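Local coordinates for protein catechol 2,3-dioxygenase (Pseudomonas sp. KL28, PDB 3HPY) that probably cleaves catechol next to its hydroxyl groups with molecular oxygen, using an active-site iron, in the breakdown of aromatic hydrocarbons, at residues Y176-M190 / Y273-Y286. Residues are numbered along the deposited sequence; the frame is centred on the assembly and turned at random.
Sequences YLVERVLSPDGDSDM and YHPYPDYEPLSWTY
Strand 176-182 takes strand 282-284 as a parallel neighbour, their axes 4.8 Å apart and 24° askew, with a ladder of backbone bonds running from Leu282 N to Val178 O through to Leu182 N to Trp284 O. Strand 176-182 belongs to the mixed sheet of the glyoxalase-type domain that carries the iron ligands His154, His216 and Glu267; Val178 and Glu179, both facing Trp193, form a classic beta bulge against strand 189-195. Glu179 gathers the polar contacts on one sheet face. Its carboxylate lies nearly coplanar with the Tyr273 ring, whose OH donates to the anti lone pair of Glu179 OE2 at 2.6 Å. Trp284 NE1 makes a weak, bent bond to Glu179 OE1 at 2.8 Å. On the other face, Arg180 NE reaches Ser283 OG at 3.1 Å, almost straight and within the guanidinium plane, and Pro281 CG lies over one face, toward the rim. With CG between its backbone N and carbonyl carbon (chi1 70°), Tyr176 brings a ring face to Pro277, whose CA lies 3.8 Å from the ring centroid (CH-pi); Tyr176 OH is hydrogen-bonded to Ser197 O. Beyond the strands, Pro184 CG packs 3.6 Å from the Tyr286 centroid, over one face, and Met190 SD meets the ring edge, a Met-aromatic contact. Ser283 makes further backbone hydrogen bonds to a neighbouring subunit. With both oxygens of buried Glu179 engaged, its carboxylate is held flat and probably stabilised as the anion; OE2 also accepts from Thr251 N, consistent with a second-shell tie between strand 282-284 and the 4-methylcatechol pocket.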
loop_
_atom_site.group_PDB
_atom_site.type_symbol
_atom_site.label_atom_id
_atom_site.label_comp_id
_atom_site.label_asym_id
_atom_site.label_seq_id
_atom_site.Cartn_x
_atom_site.Cartn_y
_atom_site.Cartn_z
ATOM N N TYR C 176 -18.404 3.453 -25.426
ATOM C CA TYR C 176 -18.505 4.895 -25.246
ATOM C C TYR C 176 -17.147 5.457 -24.876
ATOM O O TYR C 176 -16.354 4.784 -24.226
ATOM C CB TYR C 176 -19.536 5.247 -24.174
ATOM C CG TYR C 176 -19.157 4.904 -22.746
ATOM C CD1 TYR C 176 -18.704 5.892 -21.863
ATOM C CD2 TYR C 176 -19.310 3.606 -22.261
ATOM C CE1 TYR C 176 -18.421 5.590 -20.530
ATOM C CE2 TYR C 176 -19.030 3.293 -20.933
ATOM C CZ TYR C 176 -18.589 4.287 -20.075
ATOM O OH TYR C 176 -18.323 3.977 -18.761
ATOM N N LEU C 177 -16.889 6.691 -25.301
ATOM C CA LEU C 177 -15.615 7.357 -25.047
ATOM C C LEU C 177 -15.432 7.748 -23.594
ATOM O O LEU C 177 -16.248 8.484 -23.032
ATOM C CB LEU C 177 -15.498 8.625 -25.899
ATOM C CG LEU C 177 -14.241 8.787 -26.758
ATOM C CD1 LEU C 177 -14.193 10.195 -27.341
ATOM C CD2 LEU C 177 -13.014 8.520 -25.931
ATOM N N VAL C 178 -14.354 7.272 -22.978
ATOM C CA VAL C 178 -14.095 7.631 -21.598
ATOM C C VAL C 178 -13.085 8.764 -21.627
ATOM O O VAL C 178 -13.249 9.771 -20.943
ATOM C CB VAL C 178 -13.532 6.446 -20.785
ATOM C CG1 VAL C 178 -13.332 6.876 -19.355
ATOM C CG2 VAL C 178 -14.485 5.248 -20.857
ATOM N N GLU C 179 -12.044 8.607 -22.436
ATOM C CA GLU C 179 -11.028 9.646 -22.553
ATOM C C GLU C 179 -10.414 9.723 -23.945
ATOM O O GLU C 179 -10.386 8.734 -24.687
ATOM C CB GLU C 179 -9.906 9.428 -21.536
ATOM C CG GLU C 179 -10.200 9.918 -20.140
ATOM C CD GLU C 179 -8.934 9.999 -19.303
ATOM O OE1 GLU C 179 -7.947 10.586 -19.795
ATOM O OE2 GLU C 179 -8.924 9.484 -18.164
ATOM N N ARG C 180 -9.908 10.901 -24.290
ATOM C CA ARG C 180 -9.281 11.082 -25.587
ATOM C C ARG C 180 -8.122 12.061 -25.572
ATOM O O ARG C 180 -8.068 12.997 -24.766
ATOM C CB ARG C 180 -10.310 11.547 -26.618
ATOM C CG ARG C 180 -10.917 12.904 -26.329
ATOM C CD ARG C 180 -12.150 13.137 -27.196
ATOM N NE ARG C 180 -13.004 14.158 -26.606
ATOM C CZ ARG C 180 -14.257 14.402 -26.972
ATOM N NH1 ARG C 180 -14.825 13.696 -27.946
ATOM N NH2 ARG C 180 -14.945 15.348 -26.347
ATOM N N VAL C 181 -7.185 11.824 -26.476
ATOM C CA VAL C 181 -6.039 12.696 -26.614
ATOM C C VAL C 181 -6.257 13.532 -27.876
ATOM O O VAL C 181 -6.273 12.995 -28.982
ATOM C CB VAL C 181 -4.742 11.876 -26.739
ATOM C CG1 VAL C 181 -3.588 12.784 -27.109
ATOM C CG2 VAL C 181 -4.462 11.166 -25.423
ATOM N N LEU C 182 -6.455 14.837 -27.692
ATOM C CA LEU C 182 -6.675 15.752 -28.811
ATOM C C LEU C 182 -5.380 15.969 -29.576
ATOM O O LEU C 182 -4.353 16.311 -28.989
ATOM C CB LEU C 182 -7.189 17.114 -28.323
ATOM C CG LEU C 182 -8.680 17.307 -28.030
ATOM C CD1 LEU C 182 -9.150 16.290 -27.011
ATOM C CD2 LEU C 182 -8.915 18.715 -27.520
ATOM N N SER C 183 -5.431 15.765 -30.887
ATOM C CA SER C 183 -4.256 15.963 -31.724
ATOM C C SER C 183 -4.053 17.471 -31.894
ATOM O O SER C 183 -4.938 18.259 -31.563
ATOM C CB SER C 183 -4.472 15.301 -33.087
ATOM O OG SER C 183 -5.597 15.857 -33.752
ATOM N N PRO C 184 -2.879 17.892 -32.397
ATOM C CA PRO C 184 -2.590 19.316 -32.602
ATOM C C PRO C 184 -3.833 20.067 -33.095
ATOM O O PRO C 184 -4.694 19.479 -33.756
ATOM C CB PRO C 184 -1.477 19.282 -33.639
ATOM C CG PRO C 184 -0.701 18.080 -33.220
ATOM C CD PRO C 184 -1.781 17.056 -32.920
ATOM N N ASP C 185 -3.929 21.355 -32.771
ATOM C CA ASP C 185 -5.084 22.169 -33.166
ATOM C C ASP C 185 -5.660 21.728 -34.518
ATOM O O ASP C 185 -4.919 21.407 -35.450
ATOM C CB ASP C 185 -4.702 23.655 -33.199
ATOM C CG ASP C 185 -5.913 24.569 -33.160
ATOM O OD1 ASP C 185 -6.650 24.634 -34.169
ATOM O OD2 ASP C 185 -6.134 25.217 -32.110
ATOM N N GLY C 186 -6.988 21.733 -34.618
ATOM C CA GLY C 186 -7.655 21.273 -35.825
ATOM C C GLY C 186 -8.039 19.889 -35.359
ATOM O O GLY C 186 -7.764 18.869 -35.994
ATOM N N ASP C 187 -8.675 19.895 -34.195
ATOM C CA ASP C 187 -9.087 18.701 -33.485
ATOM C C ASP C 187 -9.681 17.512 -34.211
ATOM O O ASP C 187 -10.487 17.623 -35.137
ATOM C CB ASP C 187 -10.008 19.088 -32.332
ATOM C CG ASP C 187 -9.397 20.151 -31.438
ATOM O OD1 ASP C 187 -8.190 20.050 -31.124
ATOM O OD2 ASP C 187 -10.127 21.086 -31.047
ATOM N N SER C 188 -9.243 16.362 -33.722
ATOM C CA SER C 188 -9.625 15.037 -34.169
ATOM C C SER C 188 -8.948 14.199 -33.086
ATOM O O SER C 188 -7.932 14.621 -32.529
ATOM C CB SER C 188 -9.024 14.734 -35.543
ATOM O OG SER C 188 -7.612 14.827 -35.511
ATOM N N ASP C 189 -9.497 13.036 -32.760
ATOM C CA ASP C 189 -8.876 12.241 -31.717
ATOM C C ASP C 189 -7.685 11.432 -32.203
ATOM O O ASP C 189 -7.785 10.624 -33.129
ATOM C CB ASP C 189 -9.896 11.316 -31.055
ATOM C CG ASP C 189 -11.129 12.053 -30.591
ATOM O OD1 ASP C 189 -10.988 13.164 -30.036
ATOM O OD2 ASP C 189 -12.237 11.510 -30.776
ATOM N N MET C 190 -6.557 11.680 -31.547
ATOM C CA MET C 190 -5.288 11.023 -31.821
ATOM C C MET C 190 -5.221 9.704 -31.064
ATOM O O MET C 190 -4.554 8.751 -31.485
ATOM C CB MET C 190 -4.148 11.924 -31.353
ATOM C CG MET C 190 -2.777 11.315 -31.524
ATOM S SD MET C 190 -1.440 12.465 -31.157
ATOM C CE MET C 190 -1.148 12.111 -29.414
ATOM N N TYR C 273 -10.591 5.604 -12.341
ATOM C CA TYR C 273 -11.888 5.954 -11.791
ATOM C C TYR C 273 -12.973 5.013 -12.279
ATOM O O TYR C 273 -12.678 3.963 -12.847
ATOM C CB TYR C 273 -12.227 7.413 -12.108
ATOM C CG TYR C 273 -12.006 7.828 -13.541
ATOM C CD1 TYR C 273 -13.042 7.761 -14.479
ATOM C CD2 TYR C 273 -10.757 8.283 -13.968
ATOM C CE1 TYR C 273 -12.838 8.132 -15.805
ATOM C CE2 TYR C 273 -10.541 8.659 -15.292
ATOM C CZ TYR C 273 -11.588 8.579 -16.205
ATOM O OH TYR C 273 -11.388 8.936 -17.522
ATOM N N HIS C 274 -14.228 5.400 -12.078
ATOM C CA HIS C 274 -15.332 4.532 -12.440
ATOM C C HIS C 274 -16.365 5.199 -13.315
ATOM O O HIS C 274 -17.414 5.622 -12.840
ATOM C CB HIS C 274 -15.977 4.018 -11.156
ATOM C CG HIS C 274 -15.001 3.372 -10.228
ATOM N ND1 HIS C 274 -14.433 2.143 -10.487
ATOM C CD2 HIS C 274 -14.431 3.815 -9.081
ATOM C CE1 HIS C 274 -13.556 1.858 -9.541
ATOM N NE2 HIS C 274 -13.534 2.857 -8.678
ATOM N N PRO C 275 -16.084 5.292 -14.617
ATOM C CA PRO C 275 -17.048 5.930 -15.510
ATOM C C PRO C 275 -18.259 5.072 -15.836
ATOM O O PRO C 275 -18.207 3.843 -15.797
ATOM C CB PRO C 275 -16.210 6.249 -16.741
ATOM C CG PRO C 275 -15.239 5.113 -16.781
ATOM C CD PRO C 275 -14.836 4.955 -15.330
ATOM N N TYR C 276 -19.360 5.745 -16.144
ATOM C CA TYR C 276 -20.597 5.080 -16.513
ATOM C C TYR C 276 -20.990 5.662 -17.882
ATOM O O TYR C 276 -20.501 6.721 -18.275
ATOM C CB TYR C 276 -21.666 5.331 -15.435
ATOM C CG TYR C 276 -21.506 4.452 -14.191
ATOM C CD1 TYR C 276 -22.134 3.207 -14.112
ATOM C CD2 TYR C 276 -20.652 4.827 -13.132
ATOM C CE1 TYR C 276 -21.917 2.343 -13.025
ATOM C CE2 TYR C 276 -20.430 3.966 -12.027
ATOM C CZ TYR C 276 -21.065 2.720 -11.993
ATOM O OH TYR C 276 -20.837 1.813 -10.973
ATOM N N PRO C 277 -21.863 4.967 -18.629
ATOM C CA PRO C 277 -22.314 5.409 -19.957
ATOM C C PRO C 277 -22.901 6.830 -20.017
ATOM O O PRO C 277 -22.968 7.437 -21.084
ATOM C CB PRO C 277 -23.351 4.346 -20.345
ATOM C CG PRO C 277 -22.913 3.131 -19.593
ATOM C CD PRO C 277 -22.466 3.672 -18.265
ATOM N N ASP C 278 -23.314 7.362 -18.873
ATOM C CA ASP C 278 -23.908 8.694 -18.813
ATOM C C ASP C 278 -22.869 9.784 -18.607
ATOM O O ASP C 278 -23.216 10.958 -18.542
ATOM C CB ASP C 278 -24.919 8.761 -17.664
ATOM C CG ASP C 278 -24.279 8.453 -16.320
ATOM O OD1 ASP C 278 -23.687 7.358 -16.186
ATOM O OD2 ASP C 278 -24.362 9.293 -15.404
ATOM N N TYR C 279 -21.600 9.394 -18.497
ATOM C CA TYR C 279 -20.515 10.352 -18.272
ATOM C C TYR C 279 -19.962 10.981 -19.544
ATOM O O TYR C 279 -19.953 10.360 -20.603
ATOM C CB TYR C 279 -19.351 9.678 -17.528
ATOM C CG TYR C 279 -19.559 9.486 -16.042
ATOM C CD1 TYR C 279 -18.505 9.078 -15.226
ATOM C CD2 TYR C 279 -20.794 9.739 -15.445
ATOM C CE1 TYR C 279 -18.670 8.933 -13.847
ATOM C CE2 TYR C 279 -20.971 9.597 -14.071
ATOM C CZ TYR C 279 -19.905 9.197 -13.275
ATOM O OH TYR C 279 -20.069 9.089 -11.909
ATOM N N GLU C 280 -19.503 12.222 -19.423
ATOM C CA GLU C 280 -18.909 12.939 -20.543
ATOM C C GLU C 280 -17.418 12.598 -20.577
ATOM O O GLU C 280 -16.765 12.540 -19.533
ATOM C CB GLU C 280 -19.121 14.440 -20.365
ATOM C CG GLU C 280 -20.471 14.894 -20.871
ATOM C CD GLU C 280 -20.486 14.998 -22.376
ATOM O OE1 GLU C 280 -19.878 15.965 -22.888
ATOM O OE2 GLU C 280 -21.081 14.119 -23.043
ATOM N N PRO C 281 -16.860 12.366 -21.778
ATOM C CA PRO C 281 -15.436 12.023 -21.902
ATOM C C PRO C 281 -14.471 13.122 -21.449
ATOM O O PRO C 281 -14.794 14.303 -21.514
ATOM C CB PRO C 281 -15.296 11.686 -23.385
ATOM C CG PRO C 281 -16.288 12.617 -24.029
ATOM C CD PRO C 281 -17.486 12.535 -23.105
ATOM N N LEU C 282 -13.296 12.724 -20.966
ATOM C CA LEU C 282 -12.287 13.690 -20.529
ATOM C C LEU C 282 -11.333 13.892 -21.703
ATOM O O LEU C 282 -11.138 12.982 -22.507
ATOM C CB LEU C 282 -11.511 13.152 -19.325
ATOM C CG LEU C 282 -12.358 12.769 -18.109
ATOM C CD1 LEU C 282 -11.465 12.185 -17.016
ATOM C CD2 LEU C 282 -13.100 13.996 -17.607
ATOM N N SER C 283 -10.730 15.066 -21.804
ATOM C CA SER C 283 -9.820 15.320 -22.913
ATOM C C SER C 283 -8.441 15.809 -22.479
ATOM O O SER C 283 -8.298 16.507 -21.471
ATOM C CB SER C 283 -10.432 16.353 -23.862
ATOM O OG SER C 283 -11.683 15.913 -24.355
ATOM N N TRP C 284 -7.430 15.433 -23.252
ATOM C CA TRP C 284 -6.068 15.858 -22.993
ATOM C C TRP C 284 -5.554 16.567 -24.241
ATOM O O TRP C 284 -5.777 16.099 -25.354
ATOM C CB TRP C 284 -5.176 14.656 -22.669
ATOM C CG TRP C 284 -5.451 14.057 -21.323
ATOM C CD1 TRP C 284 -6.514 13.274 -20.974
ATOM C CD2 TRP C 284 -4.682 14.245 -20.129
ATOM N NE1 TRP C 284 -6.458 12.968 -19.635
ATOM C CE2 TRP C 284 -5.344 13.550 -19.092
ATOM C CE3 TRP C 284 -3.497 14.937 -19.833
ATOM C CZ2 TRP C 284 -4.860 13.525 -17.777
ATOM C CZ3 TRP C 284 -3.016 14.912 -18.520
ATOM C CH2 TRP C 284 -3.701 14.209 -17.510
ATOM N N THR C 285 -4.894 17.705 -24.055
ATOM C CA THR C 285 -4.342 18.457 -25.178
ATOM C C THR C 285 -3.098 17.737 -25.689
ATOM O O THR C 285 -2.413 17.058 -24.923
ATOM C CB THR C 285 -3.947 19.872 -24.753
ATOM O OG1 THR C 285 -3.007 19.796 -23.677
ATOM C CG2 THR C 285 -5.165 20.646 -24.296
ATOM N N TYR C 286 -2.804 17.883 -26.979
ATOM C CA TYR C 286 -1.640 17.225 -27.573
ATOM C C TYR C 286 -0.324 17.646 -26.925
ATOM O O TYR C 286 0.522 16.802 -26.618
ATOM C CB TYR C 286 -1.558 17.524 -29.077
ATOM C CG TYR C 286 -0.366 16.882 -29.775
ATOM C CD1 TYR C 286 -0.378 15.530 -30.124
ATOM C CD2 TYR C 286 0.775 17.629 -30.086
ATOM C CE1 TYR C 286 0.712 14.937 -30.767
ATOM C CE2 TYR C 286 1.871 17.045 -30.725
ATOM C CZ TYR C 286 1.831 15.702 -31.063
ATOM O OH TYR C 286 2.906 15.120 -31.703
HETATM O O HOH W 1 -14.993 10.268 -18.550
#